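Local coordinates for protein tubulin-binding cofactor A (Leishmania major, PDB 4CQI) that probably acts early in tubulin folding, as a cofactor that captures beta-tubulin and stabilises it in a quasi-native conformation, at residues A[31-34]-A[35-39]; A[46-49]-A[50-54]; A[78-81]-A[82-86]; A[91-94]-A[95-99]. All coordinates share one frame; numbering follows the deposited sequence.

Interaction 1. Residues A[31-34]-A[35-39]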
loop_
_atom_site.group_PDB
_atom_site.type_symbol
_atom_site.label_atom_id
_atom_site.label_comp_id
_atom_site.label_asym_id
_atom_site.label_seq_id
_atom_site.Cartn_x
_atom_site.Cartn_y
_atom_site.Cartn_z
ATOM N N LYS A 31 5.716 0.393 -12.823
ATOM C CA LYS A 31 5.391 -0.637 -11.819
ATOM C C LYS A 31 6.000 -0.309 -10.438
ATOM O O LYS A 31 5.337 -0.490 -9.417
ATOM C CB LYS A 31 5.785 -2.025 -12.293
ATOM C CG LYS A 31 5.043 -2.521 -13.533
ATOM C CD LYS A 31 5.431 -3.978 -13.846
ATOM C CE LYS A 31 4.692 -4.464 -15.109
ATOM N NZ LYS A 31 3.212 -4.531 -14.952
ATOM N N VAL A 32 7.230 0.219 -10.416
ATOM C CA VAL A 32 7.883 0.601 -9.163
ATOM C C VAL A 32 7.099 1.737 -8.522
ATOM O O VAL A 32 6.848 1.706 -7.306
ATOM C CB VAL A 32 9.375 0.964 -9.376
ATOM C CG1 VAL A 32 9.970 1.658 -8.139
ATOM C CG2 VAL A 32 10.148 -0.306 -9.731
ATOM N N SER A 33 6.702 2.727 -9.311
ATOM C CA SER A 33 5.921 3.864 -8.786
ATOM C C SER A 33 4.577 3.394 -8.251
ATOM O O SER A 33 4.117 3.830 -7.158
ATOM C CB SER A 33 5.725 4.954 -9.847
ATOM O OG SER A 33 4.837 5.964 -9.389
ATOM N N ALA A 34 3.929 2.495 -8.982
ATOM C CA ALA A 34 2.661 1.952 -8.511
ATOM C C ALA A 34 2.798 1.243 -7.149
ATOM O O ALA A 34 1.940 1.425 -6.249
ATOM C CB ALA A 34 2.086 1.018 -9.576
ATOM N N LEU A 35 3.856 0.435 -6.989
ATOM C CA LEU A 35 4.100 -0.317 -5.776
ATOM C C LEU A 35 4.347 0.652 -4.598
ATOM O O LEU A 35 3.797 0.477 -3.499
ATOM C CB LEU A 35 5.285 -1.286 -5.917
ATOM C CG LEU A 35 5.749 -1.981 -4.627
ATOM C CD1 LEU A 35 4.635 -2.687 -3.822
ATOM C CD2 LEU A 35 6.892 -2.946 -4.912
ATOM N N LYS A 36 5.192 1.646 -4.846
ATOM C CA LYS A 36 5.466 2.656 -3.845
ATOM C C LYS A 36 4.156 3.295 -3.354
ATOM O O LYS A 36 3.975 3.464 -2.142
ATOM C CB LYS A 36 6.407 3.732 -4.441
ATOM C CG LYS A 36 6.818 4.809 -3.449
ATOM C CD LYS A 36 7.895 5.737 -4.036
ATOM C CE LYS A 36 7.704 7.214 -3.654
ATOM N NZ LYS A 36 7.636 7.514 -2.191
ATOM N N ARG A 37 3.257 3.639 -4.273
ATOM C CA ARG A 37 1.918 4.201 -3.885
ATOM C C ARG A 37 1.084 3.244 -3.029
ATOM O O ARG A 37 0.513 3.689 -2.045
ATOM C CB ARG A 37 1.128 4.701 -5.096
ATOM C CG ARG A 37 1.487 6.125 -5.487
ATOM C CD ARG A 37 0.581 6.645 -6.571
ATOM N NE ARG A 37 0.697 5.828 -7.759
ATOM C CZ ARG A 37 1.528 6.094 -8.762
ATOM N NH1 ARG A 37 2.301 7.170 -8.720
ATOM N NH2 ARG A 37 1.567 5.293 -9.797
ATOM N N THR A 38 1.048 1.946 -3.343
ATOM C CA THR A 38 0.320 0.994 -2.502
ATOM C C THR A 38 0.926 0.916 -1.102
ATOM O O THR A 38 0.223 0.695 -0.117
ATOM C CB THR A 38 0.223 -0.422 -3.104
ATOM O OG1 THR A 38 1.522 -1.052 -3.095
ATOM C CG2 THR A 38 -0.322 -0.390 -4.551
ATOM N N ILE A 39 2.240 1.085 -0.987
ATOM C CA ILE A 39 2.842 1.016 0.337
ATOM C C ILE A 39 2.446 2.253 1.181
ATOM O O ILE A 39 2.104 2.123 2.354
ATOM C CB ILE A 39 4.359 0.815 0.248
ATOM C CG1 ILE A 39 4.640 -0.509 -0.444
ATOM C CG2 ILE A 39 5.023 0.829 1.617
ATOM C CD1 ILE A 39 6.076 -0.669 -0.886
#
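In the conformer described, one of two for both Ser33 and Arg37, the guanidinium of Arg37 folds back along its own helix until it lies over the preceding turn, with the carbonyl oxygen of Ser33 against one face; this placement is not unique. A bend at chi3 (-61°) turns the end of the arginine back toward Ser33, where Arg37 NH1 comes near Ser33 OG. Independently of that, Ser33 O accepts the backbone bond from Arg37 N at 3.0 Å. On another side of the helix, Thr38 turns its hydroxyl back onto the backbone: with chi1 at 70°, OG1 donates to Leu35 O at 2.8 Å, and the same oxygen receives Ile39 N, so two bonds grip it. The methyl Thr38 CG2 rests 3.4 Å from Ala34 O. Leu35 sends its branch away from this turn, to Ser91 and Val92 of helix 67-100 and to Thr118 and Met119 of helix 109-125, while Lys31 reaches Asp94 in a salt bridge. Polar residues on the outer side and buried aliphatic ones on the inner side make this an amphipathic helix of a three-helix bundle, in a region predicted to form coiled coil.

Interaction 2. Residues A[46-49]-A[50-54]; sequences KREV and ERELQ. With SO4 (sulfate ion), chain B.
Lys46 meets segment 50-54 through its carbonyl oxygen, which takes a weak bond from Glu50 N; water 1 donates to both Lys46 O and Glu50 OE2 and so ties the glutamate back to the backbone. One residue on, Arg47 shares a sulfate, probably from the crystallisation liquor, with Arg51. The anion lies in the plane of both guanidinium groups, at their edges: Arg47 NE donates almost straight to O4 (2.9 Å, 170°) and Arg47 NH2 to O3 at 3.0 Å, while Arg51 NE reaches O1 at 2.9 Å and Arg51 NH2 reaches O3 at 2.7 Å. O3 thus bridges the two arginines. Glu48, bent at chi2 (60°), lays OE1 3.5 Å from Arg51 CD, and water 2 donates to that oxygen. Its other oxygen, OE2, stands 3.3 Å from Glu52 OE2 with the carboxylate planes 76° apart; Arg55, which forms salt bridges with both glutamates, probably offsets the like charges. Val49 faces inward, its CG1 3.9 Å from Leu53 CD1. These two side chains meet helix 67-100, Val49 at Val81 and Leu53 at Val74, and Glu52 reaches Gln70 there, while the sulfate-bearing arginines line a different face of helix 23-62.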
loop_
_atom_site.group_PDB
_atom_site.type_symbol
_atom_site.label_atom_id
_atom_site.label_comp_id
_atom_site.label_asym_id
_atom_site.label_seq_id
_atom_site.Cartn_x
_atom_site.Cartn_y
_atom_site.Cartn_z
ATOM N N LYS A 46 -3.381 2.576 8.076
ATOM C CA LYS A 46 -3.078 2.212 9.452
ATOM C C LYS A 46 -3.150 3.408 10.435
ATOM O O LYS A 46 -3.717 3.255 11.522
ATOM C CB LYS A 46 -1.689 1.550 9.557
ATOM C CG LYS A 46 -1.667 0.170 8.910
ATOM C CD LYS A 46 -0.328 -0.542 8.925
ATOM C CE LYS A 46 0.053 -1.036 10.304
ATOM N NZ LYS A 46 1.340 -1.816 10.203
ATOM N N ARG A 47 -2.597 4.555 10.057
ATOM C CA ARG A 47 -2.690 5.777 10.872
ATOM C C ARG A 47 -4.152 6.156 11.057
ATOM O O ARG A 47 -4.592 6.541 12.174
ATOM C CB ARG A 47 -1.904 6.933 10.205
ATOM C CG ARG A 47 -0.402 6.700 10.296
ATOM C CD ARG A 47 0.425 7.764 9.609
ATOM N NE ARG A 47 0.125 9.081 10.173
ATOM C CZ ARG A 47 0.273 10.237 9.531
ATOM N NH1 ARG A 47 0.821 10.282 8.329
ATOM N NH2 ARG A 47 -0.107 11.367 10.127
ATOM N N GLU A 48 -4.927 6.009 9.969
ATOM C CA GLU A 48 -6.357 6.382 10.012
ATOM C C GLU A 48 -7.194 5.460 10.883
ATOM O O GLU A 48 -8.111 5.949 11.549
ATOM C CB GLU A 48 -6.904 6.535 8.565
ATOM C CG GLU A 48 -8.327 7.073 8.485
ATOM C CD GLU A 48 -8.494 8.450 9.098
ATOM O OE1 GLU A 48 -7.511 9.223 9.324
ATOM O OE2 GLU A 48 -9.674 8.761 9.348
ATOM N N VAL A 49 -6.906 4.145 10.947
ATOM C CA VAL A 49 -7.545 3.278 11.914
ATOM C C VAL A 49 -7.456 3.874 13.310
ATOM O O VAL A 49 -8.479 3.998 14.015
ATOM C CB VAL A 49 -6.932 1.849 11.934
ATOM C CG1 VAL A 49 -7.350 1.092 13.210
ATOM C CG2 VAL A 49 -7.356 1.093 10.686
ATOM N N GLU A 50 -6.251 4.253 13.712
ATOM C CA GLU A 50 -6.068 4.786 15.055
ATOM C C GLU A 50 -6.909 6.028 15.259
ATOM O O GLU A 50 -7.580 6.154 16.284
ATOM C CB GLU A 50 -4.582 5.047 15.354
ATOM C CG GLU A 50 -3.709 3.795 15.258
ATOM C CD GLU A 50 -4.204 2.637 16.110
ATOM O OE1 GLU A 50 -4.475 2.873 17.312
ATOM O OE2 GLU A 50 -4.324 1.494 15.584
ATOM N N ARG A 51 -6.920 6.915 14.273
ATOM C CA ARG A 51 -7.776 8.105 14.303
ATOM C C ARG A 51 -9.264 7.801 14.347
ATOM O O ARG A 51 -10.019 8.513 15.051
ATOM C CB ARG A 51 -7.524 8.978 13.092
ATOM C CG ARG A 51 -6.089 9.492 13.085
ATOM C CD ARG A 51 -5.956 10.616 12.122
ATOM N NE ARG A 51 -4.724 11.358 12.349
ATOM C CZ ARG A 51 -4.554 12.642 12.054
ATOM N NH1 ARG A 51 -5.562 13.342 11.544
ATOM N NH2 ARG A 51 -3.369 13.218 12.273
ATOM N N GLU A 52 -9.697 6.785 13.611
ATOM C CA GLU A 52 -11.133 6.441 13.583
ATOM C C GLU A 52 -11.584 5.929 14.920
ATOM O O GLU A 52 -12.723 6.189 15.339
ATOM C CB GLU A 52 -11.483 5.411 12.526
ATOM C CG GLU A 52 -11.207 5.795 11.058
ATOM C CD GLU A 52 -12.188 6.768 10.390
ATOM O OE1 GLU A 52 -12.879 7.572 11.072
ATOM O OE2 GLU A 52 -12.221 6.735 9.140
ATOM N N LEU A 53 -10.702 5.200 15.597
ATOM C CA LEU A 53 -10.959 4.712 16.935
ATOM C C LEU A 53 -11.038 5.875 17.955
ATOM O O LEU A 53 -11.816 5.824 18.914
ATOM C CB LEU A 53 -9.893 3.707 17.355
ATOM C CG LEU A 53 -9.926 2.309 16.706
ATOM C CD1 LEU A 53 -8.610 1.540 16.860
ATOM C CD2 LEU A 53 -11.066 1.481 17.277
ATOM N N GLN A 54 -10.211 6.889 17.760
ATOM C CA GLN A 54 -10.285 8.119 18.557
ATOM C C GLN A 54 -11.538 8.934 18.216
ATOM O O GLN A 54 -12.204 9.477 19.095
ATOM C CB GLN A 54 -9.035 9.000 18.293
ATOM C CG GLN A 54 -7.688 8.441 18.757
ATOM C CD GLN A 54 -6.467 9.052 18.012
ATOM O OE1 GLN A 54 -6.566 10.073 17.305
ATOM N NE2 GLN A 54 -5.306 8.409 18.172
HETATM S S SO4 B . -1.227 10.676 13.710
HETATM O O1 SO4 B . -2.641 10.549 14.150
HETATM O O2 SO4 B . -0.277 10.751 14.844
HETATM O O3 SO4 B . -1.133 11.927 12.910
HETATM O O4 SO4 B . -0.824 9.506 12.902
HETATM O O HOH W 1 -3.311 1.128 13.144
HETATM O O HOH W 2 -8.140 11.810 10.086
#

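Interaction 3. Residues A[78-81]-A[82-86]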
loop_
_atom_site.group_PDB
_atom_site.type_symbol
_atom_site.label_atom_id
_atom_site.label_comp_id
_atom_site.label_asym_id
_atom_site.label_seq_id
_atom_site.Cartn_x
_atom_site.Cartn_y
_atom_site.Cartn_z
ATOM N N GLN A 78 -10.717 -0.911 9.613
ATOM C CA GLN A 78 -9.929 -2.065 9.983
ATOM C C GLN A 78 -9.860 -3.021 8.846
ATOM O O GLN A 78 -8.845 -3.645 8.648
ATOM C CB GLN A 78 -10.484 -2.686 11.244
ATOM C CG GLN A 78 -10.207 -1.745 12.413
ATOM C CD GLN A 78 -10.660 -2.261 13.732
ATOM O OE1 GLN A 78 -9.836 -2.525 14.640
ATOM N NE2 GLN A 78 -11.951 -2.508 13.829
ATOM N N MET A 79 -10.930 -3.149 8.073
ATOM C CA MET A 79 -10.895 -4.067 6.926
ATOM C C MET A 79 -10.120 -3.500 5.738
ATOM O O MET A 79 -9.657 -4.245 4.845
ATOM C CB MET A 79 -12.319 -4.317 6.461
ATOM C CG MET A 79 -13.090 -4.863 7.590
ATOM S SD MET A 79 -12.683 -6.540 7.460
ATOM C CE MET A 79 -14.322 -6.806 6.800
ATOM N N MET A 80 -9.982 -2.182 5.715
ATOM C CA MET A 80 -9.148 -1.561 4.685
ATOM C C MET A 80 -7.641 -1.831 4.882
ATOM O O MET A 80 -6.868 -1.691 3.927
ATOM C CB MET A 80 -9.452 -0.062 4.547
ATOM C CG MET A 80 -10.726 0.168 3.713
ATOM S SD MET A 80 -10.620 -0.311 1.960
ATOM C CE MET A 80 -8.983 0.329 1.797
ATOM N N VAL A 81 -7.229 -2.240 6.080
ATOM C CA VAL A 81 -5.854 -2.676 6.285
ATOM C C VAL A 81 -5.525 -3.947 5.462
ATOM O O VAL A 81 -4.639 -3.901 4.601
ATOM C CB VAL A 81 -5.481 -2.753 7.789
ATOM C CG1 VAL A 81 -4.102 -3.320 7.970
ATOM C CG2 VAL A 81 -5.563 -1.361 8.396
ATOM N N PRO A 82 -6.252 -5.055 5.665
ATOM C CA PRO A 82 -5.942 -6.169 4.770
ATOM C C PRO A 82 -6.174 -5.872 3.300
ATOM O O PRO A 82 -5.394 -6.342 2.459
ATOM C CB PRO A 82 -6.858 -7.296 5.246
ATOM C CG PRO A 82 -7.875 -6.658 6.120
ATOM C CD PRO A 82 -7.185 -5.467 6.738
ATOM N N HIS A 83 -7.174 -5.063 2.966
ATOM C CA HIS A 83 -7.320 -4.708 1.571
ATOM C C HIS A 83 -6.061 -4.061 1.043
ATOM O O HIS A 83 -5.603 -4.391 -0.047
ATOM C CB HIS A 83 -8.480 -3.784 1.347
ATOM C CG HIS A 83 -8.650 -3.437 -0.095
ATOM N ND1 HIS A 83 -8.517 -4.399 -1.097
ATOM C CD2 HIS A 83 -8.805 -2.210 -0.734
ATOM C CE1 HIS A 83 -8.675 -3.794 -2.295
ATOM N NE2 HIS A 83 -8.863 -2.451 -2.065
ATOM N N SER A 84 -5.491 -3.138 1.807
ATOM C CA SER A 84 -4.266 -2.428 1.371
ATOM C C SER A 84 -3.073 -3.380 1.288
ATOM O O SER A 84 -2.259 -3.360 0.335
ATOM C CB SER A 84 -3.973 -1.235 2.300
ATOM O OG SER A 84 -5.089 -0.312 2.348
ATOM N N VAL A 85 -2.970 -4.261 2.267
ATOM C CA VAL A 85 -1.979 -5.315 2.241
ATOM C C VAL A 85 -2.101 -6.144 0.960
ATOM O O VAL A 85 -1.086 -6.454 0.319
ATOM C CB VAL A 85 -2.128 -6.257 3.458
ATOM C CG1 VAL A 85 -1.326 -7.544 3.234
ATOM C CG2 VAL A 85 -1.690 -5.565 4.749
ATOM N N ASN A 86 -3.320 -6.531 0.598
ATOM C CA ASN A 86 -3.539 -7.391 -0.600
ATOM C C ASN A 86 -3.064 -6.685 -1.882
ATOM O O ASN A 86 -2.458 -7.325 -2.761
ATOM C CB ASN A 86 -5.000 -7.836 -0.699
ATOM C CG ASN A 86 -5.429 -8.677 0.488
ATOM O OD1 ASN A 86 -4.567 -9.265 1.170
ATOM N ND2 ASN A 86 -6.775 -8.710 0.783
#
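Across 78-86 the helix is kinked, because Pro82 N has no hydrogen to offer the turn before it, although the flanking i to i-4 bond from His83 N to Met79 O holds at 3.2 Å. The proline ring occupies the space of the missing bond: Pro82 CD lies 3.1 Å from Gln78 O, and Pro82 CG comes 3.3 Å from Met79 O. The ring also presses on the preceding side chain, Val81 CB lying 3.4 Å from Pro82 CD, a close approach set largely by the peptide link between them. This is the classic proline kink within a continuous helix, here midway along helix 67-100 of the three-helix bundle. Just beyond it, Ser84 is bonded to the turn before through two atoms. Its N and OG both donate to Met80 O, at 2.9 and 2.7 Å, from opposite faces of the carbonyl plane; chi1 of -57° swings the hydroxyl back to this oxygen. Met80 and His83 run side by side and point the same way. The methionine, bent at chi2 and chi3, curls so that its methyl CE meets the imidazole at the edge, in plane, 3.6 Å from His83 CD2, while SD stands 4.8 Å from the ring centroid in an oblique Met-aromatic contact. Val81 and Ser84 both touch Leu42 of helix 23-62, and Ser84 also touches Ala45, whereas Met80, Pro82 and His83 lie exposed.

Interaction 4. Residues A[91-94]-A[95-99]; sequences SVKD and LSDYL
Lys93 and Asp97 meet one helical turn apart, the lysine crossing the carboxylate at a slant. From Lys93 CB the chain leaves with CG anti to the backbone N, then bends at chi2 (67°), which turns the rest of it along the aspartate. CG stands 4.0 Å from Asp97 OD2; CD comes 3.8 Å from Asp97 OD1; CE approaches that same oxygen to 3.5 Å; and NZ ends 3.6 Å from it, a long salt bridge. CE therefore comes as close to the carboxylate as the ammonium does, and the charge pairing is probably modest. This is an i to i+4 lysine-aspartate pair on the outer surface of helix 67-100, in a bundle of three helices. Asp97 is placed for it by chi1 of -76°, which folds the carboxylate back over the preceding turn and leaves Asp97 CG 3.2 Å from Lys93 O. That carbonyl oxygen receives Asp97 N at 2.8 Å, and the carboxylate lies beside it without bonding. Asp94, though only three residues before Asp97, turns its carboxylate away, toward Lys31. Leu95 packs its CB 3.5 Å from Ser91 O and sends its branch into the interior, against Leu28 of helix 23-62 and Met119 of helix 109-125. Tyr98 extends to Asn24 and Thr27.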
loop_
_atom_site.group_PDB
_atom_site.type_symbol
_atom_site.label_atom_id
_atom_site.label_comp_id
_atom_site.label_asym_id
_atom_site.label_seq_id
_atom_site.Cartn_x
_atom_site.Cartn_y
_atom_site.Cartn_z
ATOM N N SER A 91 0.919 -6.100 -6.235
ATOM C CA SER A 91 1.891 -5.233 -6.919
ATOM C C SER A 91 3.320 -5.793 -6.850
ATOM O O SER A 91 4.089 -5.723 -7.835
ATOM C CB SER A 91 1.771 -3.810 -6.321
ATOM O OG SER A 91 2.648 -2.919 -6.979
ATOM N N VAL A 92 3.682 -6.360 -5.714
ATOM C CA VAL A 92 4.987 -7.000 -5.531
ATOM C C VAL A 92 5.139 -8.160 -6.508
ATOM O O VAL A 92 6.182 -8.287 -7.172
ATOM C CB VAL A 92 5.231 -7.456 -4.081
ATOM C CG1 VAL A 92 6.471 -8.381 -3.991
ATOM C CG2 VAL A 92 5.383 -6.249 -3.136
ATOM N N LYS A 93 4.094 -8.990 -6.610
ATOM C CA LYS A 93 4.096 -10.147 -7.550
ATOM C C LYS A 93 4.177 -9.750 -9.015
ATOM O O LYS A 93 4.927 -10.370 -9.785
ATOM C CB LYS A 93 2.850 -11.024 -7.359
ATOM C CG LYS A 93 2.796 -12.275 -8.223
ATOM C CD LYS A 93 3.882 -13.253 -7.826
ATOM C CE LYS A 93 3.721 -14.634 -8.492
ATOM N NZ LYS A 93 4.992 -15.413 -8.276
ATOM N N ASP A 94 3.448 -8.708 -9.383
ATOM C CA ASP A 94 3.480 -8.175 -10.719
ATOM C C ASP A 94 4.887 -7.682 -11.098
ATOM O O ASP A 94 5.402 -7.986 -12.204
ATOM C CB ASP A 94 2.467 -7.052 -10.856
ATOM C CG ASP A 94 2.334 -6.562 -12.280
ATOM O OD1 ASP A 94 1.940 -7.381 -13.158
ATOM O OD2 ASP A 94 2.545 -5.364 -12.528
ATOM N N LEU A 95 5.521 -6.963 -10.173
ATOM C CA LEU A 95 6.854 -6.425 -10.389
ATOM C C LEU A 95 7.839 -7.534 -10.446
ATOM O O LEU A 95 8.688 -7.598 -11.346
ATOM C CB LEU A 95 7.212 -5.390 -9.285
ATOM C CG LEU A 95 8.565 -4.698 -9.308
ATOM C CD1 LEU A 95 8.887 -4.027 -10.657
ATOM C CD2 LEU A 95 8.687 -3.699 -8.143
ATOM N N SER A 96 7.756 -8.450 -9.495
ATOM C CA SER A 96 8.619 -9.598 -9.466
ATOM C C SER A 96 8.551 -10.472 -10.743
ATOM O O SER A 96 9.596 -10.905 -11.282
ATOM C CB SER A 96 8.265 -10.469 -8.249
ATOM O OG SER A 96 9.127 -11.593 -8.185
ATOM N N ASP A 97 7.341 -10.725 -11.210
ATOM C CA ASP A 97 7.127 -11.417 -12.500
ATOM C C ASP A 97 7.780 -10.641 -13.648
ATOM O O ASP A 97 8.435 -11.240 -14.471
ATOM C CB ASP A 97 5.638 -11.575 -12.802
ATOM C CG ASP A 97 4.969 -12.689 -11.969
ATOM O OD1 ASP A 97 5.651 -13.402 -11.201
ATOM O OD2 ASP A 97 3.731 -12.805 -12.084
ATOM N N TYR A 98 7.579 -9.326 -13.715
ATOM C CA TYR A 98 8.131 -8.500 -14.799
ATOM C C TYR A 98 9.652 -8.574 -14.825
ATOM O O TYR A 98 10.263 -8.660 -15.906
ATOM C CB TYR A 98 7.695 -7.034 -14.688
ATOM C CG TYR A 98 7.969 -6.252 -15.959
ATOM C CD1 TYR A 98 7.260 -6.519 -17.110
ATOM C CD2 TYR A 98 8.965 -5.274 -16.018
ATOM C CE1 TYR A 98 7.506 -5.863 -18.279
ATOM C CE2 TYR A 98 9.217 -4.600 -17.182
ATOM C CZ TYR A 98 8.492 -4.903 -18.329
ATOM O OH TYR A 98 8.721 -4.235 -19.518
ATOM N N LEU A 99 10.251 -8.535 -13.640
ATOM C CA LEU A 99 11.701 -8.639 -13.506
ATOM C C LEU A 99 12.248 -9.975 -13.988
ATOM O O LEU A 99 13.418 -10.050 -14.368
ATOM C CB LEU A 99 12.174 -8.345 -12.081
ATOM C CG LEU A 99 12.062 -6.877 -11.640
ATOM C CD1 LEU A 99 12.208 -6.776 -10.131
ATOM C CD2 LEU A 99 13.165 -6.006 -12.296
#

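How the interactions relate
From the N terminus, helix 23-62 carries interaction 1 and then interaction 2, their centres about 23 Å apart; the chain then turns back, and helix 67-100 carries interaction 3 and then interaction 4. Each spans adjacent turns of one helix, so none closes a loop, and the four follow in series without nesting or crossing. The antiparallel return pairs the first with the last and the middle two with each other. Interactions 1 and 4 touch through the Lys31 to Asp94 salt bridge and through Leu35 against Val92 and Leu95, and both also meet helix 109-125. Interactions 2 and 3 touch where Val49 packs on Val81, joining helix 23-62 to helix 67-100.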